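Long-range contact in receptor-type tyrosine-protein phosphatase C (Rattus norvegicus, PDB 5FN8), which probably dephosphorylates phosphotyrosine on signalling proteins during T-cell activation, being a transmembrane phosphatase whose extracellular third and fourth domains make up this fragment: residues K60-L72 with A86-P98. Residues are numbered along the deposited sequence; the frame is centred on the assembly and turned at random.
Sequences KNLRPYTEYTVSL and AKDCNFRTKAARP. With NAG (2-acetamido-2-deoxy-beta-D-glucopyranose), chain H.
Tyr68 and Phe91 illustrate cross-strand pairing in the first fibronectin type III domain of this fragment: each backbone N donates to the other's carbonyl O, while Tyr68 CB sits over one face of the Phe91 ring, 3.8 Å from its centroid. The rings themselves, 17° from parallel, barely overlap. Phe91 CG stands between its backbone N and carbonyl carbon (chi1 74°), which lays the ring across toward Tyr68 and Val70; Leu62 CD1 meets its edge at CZ and Val70 CG2 at CE1. Arg63 N, in the preceding loop, holds the far end of Tyr68 by donating to OH at 2.9 Å.

On the sheet face that carries Glu67 and Arg92, the latter runs alongside Tyr65 of that loop, its CD over the ring and its guanidinium 20° from the ring plane. Glu67 OE2 lies well out of the guanidinium plane, so this long salt bridge is electrostatic only, but a water links Glu67 OE1 to Arg92 NH1.

The sheet continues into a second subunit, whose strand pairs with residues 68-72 and whose Cys13 forms a disulfide with Cys89. Where the ladder ends, one hydroxyl bridges loop 63-66: Thr93 OG1 donates to Arg63 O at 2.6 Å and accepts from Thr66 N.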
loop_
_atom_site.group_PDB
_atom_site.type_symbol
_atom_site.label_atom_id
_atom_site.label_comp_id
_atom_site.label_asym_id
_atom_site.label_seq_id
_atom_site.Cartn_x
_atom_site.Cartn_y
_atom_site.Cartn_z
ATOM N N LYS B 60 12.247 -13.428 0.812
ATOM C CA LYS B 60 12.004 -12.749 -0.471
ATOM C C LYS B 60 10.601 -12.119 -0.522
ATOM O O LYS B 60 9.810 -12.299 0.402
ATOM C CB LYS B 60 12.168 -13.780 -1.619
ATOM C CG LYS B 60 13.599 -14.237 -1.858
ATOM C CD LYS B 60 13.623 -15.417 -2.798
ATOM C CE LYS B 60 15.016 -15.803 -3.228
ATOM N NZ LYS B 60 15.033 -17.129 -3.919
ATOM N N ASN B 61 10.310 -11.372 -1.595
ATOM C CA ASN B 61 9.014 -10.725 -1.864
ATOM C C ASN B 61 8.588 -9.701 -0.811
ATOM O O ASN B 61 7.397 -9.590 -0.488
ATOM C CB ASN B 61 7.916 -11.784 -2.126
ATOM C CG ASN B 61 8.333 -12.851 -3.115
ATOM O OD1 ASN B 61 8.709 -12.567 -4.260
ATOM N ND2 ASN B 61 8.297 -14.099 -2.683
ATOM N N LEU B 62 9.560 -8.946 -0.274
ATOM C CA LEU B 62 9.262 -7.924 0.735
ATOM C C LEU B 62 9.017 -6.607 0.037
ATOM O O LEU B 62 9.356 -6.481 -1.145
ATOM C CB LEU B 62 10.385 -7.830 1.790
ATOM C CG LEU B 62 10.780 -9.149 2.517
ATOM C CD1 LEU B 62 11.939 -8.926 3.453
ATOM C CD2 LEU B 62 9.617 -9.745 3.302
ATOM N N ARG B 63 8.381 -5.641 0.712
ATOM C CA ARG B 63 8.155 -4.324 0.091
ATOM C C ARG B 63 9.401 -3.458 0.314
ATOM O O ARG B 63 10.003 -3.532 1.392
ATOM C CB ARG B 63 6.920 -3.587 0.695
ATOM C CG ARG B 63 5.693 -4.451 1.021
ATOM C CD ARG B 63 4.655 -4.627 -0.092
ATOM N NE ARG B 63 3.333 -4.917 0.495
ATOM C CZ ARG B 63 2.867 -6.130 0.817
ATOM N NH1 ARG B 63 3.596 -7.217 0.582
ATOM N NH2 ARG B 63 1.666 -6.261 1.371
ATOM N N PRO B 64 9.756 -2.548 -0.632
ATOM C CA PRO B 64 10.917 -1.661 -0.398
ATOM C C PRO B 64 10.664 -0.647 0.697
ATOM O O PRO B 64 9.509 -0.300 0.982
ATOM C CB PRO B 64 11.135 -1.014 -1.754
ATOM C CG PRO B 64 10.450 -1.938 -2.743
ATOM C CD PRO B 64 9.221 -2.338 -1.996
ATOM N N TYR B 65 11.756 -0.244 1.374
ATOM C CA TYR B 65 11.789 0.723 2.473
ATOM C C TYR B 65 10.749 0.462 3.589
ATOM O O TYR B 65 10.074 1.368 4.085
ATOM C CB TYR B 65 11.798 2.180 1.912
ATOM C CG TYR B 65 12.430 3.158 2.878
ATOM C CD1 TYR B 65 13.808 3.182 3.076
ATOM C CD2 TYR B 65 11.647 4.016 3.644
ATOM C CE1 TYR B 65 14.387 4.019 4.029
ATOM C CE2 TYR B 65 12.219 4.896 4.565
ATOM C CZ TYR B 65 13.592 4.895 4.753
ATOM O OH TYR B 65 14.169 5.772 5.646
ATOM N N THR B 66 10.605 -0.813 3.963
ATOM C CA THR B 66 9.668 -1.250 4.984
ATOM C C THR B 66 10.446 -1.865 6.140
ATOM O O THR B 66 11.396 -2.608 5.920
ATOM C CB THR B 66 8.592 -2.170 4.362
ATOM O OG1 THR B 66 7.872 -1.436 3.376
ATOM C CG2 THR B 66 7.582 -2.683 5.380
ATOM N N GLU B 67 10.058 -1.509 7.364
ATOM C CA GLU B 67 10.598 -2.069 8.602
ATOM C C GLU B 67 9.915 -3.403 8.858
ATOM O O GLU B 67 8.686 -3.503 8.752
ATOM C CB GLU B 67 10.314 -1.131 9.784
ATOM C CG GLU B 67 11.554 -0.787 10.592
ATOM C CD GLU B 67 12.024 0.645 10.439
ATOM O OE1 GLU B 67 11.175 1.562 10.515
ATOM O OE2 GLU B 67 13.250 0.854 10.292
ATOM N N TYR B 68 10.716 -4.435 9.168
ATOM C CA TYR B 68 10.228 -5.761 9.477
ATOM C C TYR B 68 10.861 -6.314 10.737
ATOM O O TYR B 68 11.949 -5.897 11.144
ATOM C CB TYR B 68 10.556 -6.741 8.356
ATOM C CG TYR B 68 9.792 -6.549 7.082
ATOM C CD1 TYR B 68 8.569 -7.181 6.880
ATOM C CD2 TYR B 68 10.334 -5.809 6.025
ATOM C CE1 TYR B 68 7.877 -7.038 5.686
ATOM C CE2 TYR B 68 9.663 -5.685 4.812
ATOM C CZ TYR B 68 8.418 -6.271 4.663
ATOM O OH TYR B 68 7.769 -6.160 3.467
ATOM N N THR B 69 10.207 -7.315 11.311
ATOM C CA THR B 69 10.736 -8.020 12.467
ATOM C C THR B 69 10.651 -9.495 12.229
ATOM O O THR B 69 9.634 -9.953 11.705
ATOM C CB THR B 69 10.207 -7.499 13.795
ATOM O OG1 THR B 69 10.721 -8.346 14.809
ATOM C CG2 THR B 69 8.706 -7.472 13.864
ATOM N N VAL B 70 11.767 -10.216 12.517
ATOM C CA VAL B 70 11.940 -11.660 12.325
ATOM C C VAL B 70 12.201 -12.317 13.649
ATOM O O VAL B 70 12.816 -11.706 14.524
ATOM C CB VAL B 70 13.122 -12.045 11.383
ATOM C CG1 VAL B 70 12.885 -13.381 10.677
ATOM C CG2 VAL B 70 13.415 -10.981 10.392
ATOM N N SER B 71 11.847 -13.612 13.738
ATOM C CA SER B 71 12.103 -14.533 14.846
ATOM C C SER B 71 12.198 -15.967 14.315
ATOM O O SER B 71 11.547 -16.326 13.320
ATOM C CB SER B 71 11.069 -14.402 15.960
ATOM O OG SER B 71 9.739 -14.454 15.479
ATOM N N LEU B 72 13.087 -16.756 14.923
ATOM C CA LEU B 72 13.252 -18.160 14.541
ATOM C C LEU B 72 12.954 -19.088 15.641
ATOM O O LEU B 72 13.265 -18.789 16.787
ATOM C CB LEU B 72 14.615 -18.466 13.938
ATOM C CG LEU B 72 14.559 -18.407 12.448
ATOM C CD1 LEU B 72 15.214 -17.171 11.929
ATOM C CD2 LEU B 72 14.987 -19.689 11.811
ATOM N N ALA B 86 15.772 -14.485 24.203
ATOM C CA ALA B 86 15.836 -14.351 22.746
ATOM C C ALA B 86 15.073 -13.110 22.312
ATOM O O ALA B 86 13.913 -12.914 22.696
ATOM C CB ALA B 86 15.267 -15.589 22.066
ATOM N N LYS B 87 15.747 -12.245 21.547
ATOM C CA LYS B 87 15.170 -10.993 21.082
ATOM C C LYS B 87 14.764 -11.109 19.618
ATOM O O LYS B 87 15.360 -11.891 18.859
ATOM C CB LYS B 87 16.172 -9.836 21.272
ATOM C CG LYS B 87 16.575 -9.564 22.724
ATOM C CD LYS B 87 17.813 -8.645 22.820
ATOM C CE LYS B 87 18.506 -8.716 24.170
ATOM N NZ LYS B 87 19.702 -7.835 24.241
ATOM N N ASP B 88 13.734 -10.334 19.228
ATOM C CA ASP B 88 13.271 -10.247 17.846
ATOM C C ASP B 88 14.329 -9.483 17.077
ATOM O O ASP B 88 14.974 -8.580 17.635
ATOM C CB ASP B 88 11.939 -9.492 17.761
ATOM C CG ASP B 88 10.709 -10.331 18.038
ATOM O OD1 ASP B 88 10.782 -11.567 17.877
ATOM O OD2 ASP B 88 9.660 -9.749 18.381
ATOM N N CYS B 89 14.530 -9.856 15.810
ATOM C CA CYS B 89 15.516 -9.199 14.992
ATOM C C CYS B 89 14.837 -8.214 14.031
ATOM O O CYS B 89 13.918 -8.589 13.303
ATOM C CB CYS B 89 16.393 -10.207 14.265
ATOM S SG CYS B 89 17.874 -9.475 13.527
ATOM N N ASN B 90 15.247 -6.944 14.092
ATOM C CA ASN B 90 14.645 -5.878 13.279
ATOM C C ASN B 90 15.544 -5.469 12.136
ATOM O O ASN B 90 16.761 -5.370 12.299
ATOM C CB ASN B 90 14.289 -4.651 14.125
ATOM C CG ASN B 90 13.566 -4.992 15.398
ATOM O OD1 ASN B 90 12.383 -5.346 15.397
ATOM N ND2 ASN B 90 14.300 -4.968 16.499
ATOM N N PHE B 91 14.934 -5.260 10.973
ATOM C CA PHE B 91 15.610 -4.818 9.759
ATOM C C PHE B 91 14.661 -3.941 8.916
ATOM O O PHE B 91 13.459 -3.845 9.194
ATOM C CB PHE B 91 16.175 -6.022 8.955
ATOM C CG PHE B 91 15.130 -6.835 8.225
ATOM C CD1 PHE B 91 14.454 -7.871 8.869
ATOM C CD2 PHE B 91 14.813 -6.562 6.899
ATOM C CE1 PHE B 91 13.479 -8.618 8.194
ATOM C CE2 PHE B 91 13.813 -7.277 6.240
ATOM C CZ PHE B 91 13.162 -8.309 6.885
ATOM N N ARG B 92 15.226 -3.276 7.917
ATOM C CA ARG B 92 14.499 -2.445 6.973
ATOM C C ARG B 92 15.007 -2.754 5.601
ATOM O O ARG B 92 16.216 -2.797 5.398
ATOM C CB ARG B 92 14.606 -0.936 7.282
ATOM C CG ARG B 92 13.529 -0.098 6.498
ATOM C CD ARG B 92 13.620 1.403 6.668
ATOM N NE ARG B 92 15.012 1.820 6.512
ATOM C CZ ARG B 92 15.583 2.812 7.195
ATOM N NH1 ARG B 92 14.875 3.533 8.061
ATOM N NH2 ARG B 92 16.866 3.097 7.006
ATOM N N THR B 93 14.094 -3.012 4.657
ATOM C CA THR B 93 14.488 -3.239 3.270
ATOM C C THR B 93 15.025 -1.888 2.692
ATOM O O THR B 93 14.683 -0.783 3.174
ATOM C CB THR B 93 13.344 -3.844 2.451
ATOM O OG1 THR B 93 12.142 -3.117 2.718
ATOM C CG2 THR B 93 13.149 -5.329 2.724
ATOM N N LYS B 94 15.924 -1.998 1.717
ATOM C CA LYS B 94 16.502 -0.823 1.079
ATOM C C LYS B 94 15.418 -0.144 0.217
ATOM O O LYS B 94 14.372 -0.763 -0.082
ATOM C CB LYS B 94 17.761 -1.207 0.251
ATOM C CG LYS B 94 18.871 -1.912 1.046
ATOM C CD LYS B 94 19.552 -1.011 2.100
ATOM C CE LYS B 94 20.264 -1.797 3.183
ATOM N NZ LYS B 94 19.625 -1.631 4.535
ATOM N N ALA B 95 15.645 1.143 -0.134
ATOM C CA ALA B 95 14.741 1.900 -0.983
ATOM C C ALA B 95 14.798 1.390 -2.422
ATOM O O ALA B 95 15.778 0.756 -2.846
ATOM C CB ALA B 95 15.090 3.379 -0.928
ATOM N N ALA B 96 13.729 1.642 -3.171
ATOM C CA ALA B 96 13.684 1.286 -4.584
ATOM C C ALA B 96 13.160 2.499 -5.391
ATOM O O ALA B 96 12.810 3.537 -4.811
ATOM C CB ALA B 96 12.777 0.066 -4.780
ATOM N N ARG B 97 13.128 2.381 -6.738
ATOM C CA ARG B 97 12.596 3.428 -7.602
ATOM C C ARG B 97 11.105 3.528 -7.308
ATOM O O ARG B 97 10.431 2.495 -7.181
ATOM C CB ARG B 97 12.782 3.079 -9.081
ATOM C CG ARG B 97 14.229 3.052 -9.536
ATOM C CD ARG B 97 14.308 2.651 -10.986
ATOM N NE ARG B 97 14.188 3.815 -11.865
ATOM C CZ ARG B 97 13.215 4.027 -12.750
ATOM N NH1 ARG B 97 12.236 3.139 -12.898
ATOM N NH2 ARG B 97 13.212 5.123 -13.492
ATOM N N PRO B 98 10.567 4.753 -7.115
ATOM C CA PRO B 98 9.118 4.873 -6.892
ATOM C C PRO B 98 8.387 4.578 -8.223
ATOM O O PRO B 98 9.020 4.383 -9.282
ATOM C CB PRO B 98 8.969 6.364 -6.527
ATOM C CG PRO B 98 10.071 7.049 -7.232
ATOM C CD PRO B 98 11.214 6.083 -7.226
HETATM C C1 NAG H . 15.574 -3.753 -6.725
HETATM C C2 NAG H . 15.184 -2.850 -7.896
HETATM C C3 NAG H . 15.648 -3.484 -9.208
HETATM C C4 NAG H . 17.152 -3.742 -9.168
HETATM C C5 NAG H . 17.515 -4.575 -7.940
HETATM C C6 NAG H . 19.007 -4.724 -7.736
HETATM C C7 NAG H . 13.357 -1.182 -8.050
HETATM C C8 NAG H . 11.890 -0.989 -8.303
HETATM N N2 NAG H . 13.780 -2.469 -7.969
HETATM O O3 NAG H . 15.349 -2.612 -10.295
HETATM O O4 NAG H . 17.578 -4.417 -10.348
HETATM O O5 NAG H . 16.995 -3.953 -6.753
HETATM O O6 NAG H . 19.693 -3.482 -7.840
HETATM O O7 NAG H . 14.125 -0.227 -7.918
HETATM O O HOH W 1 12.111 3.516 8.420
#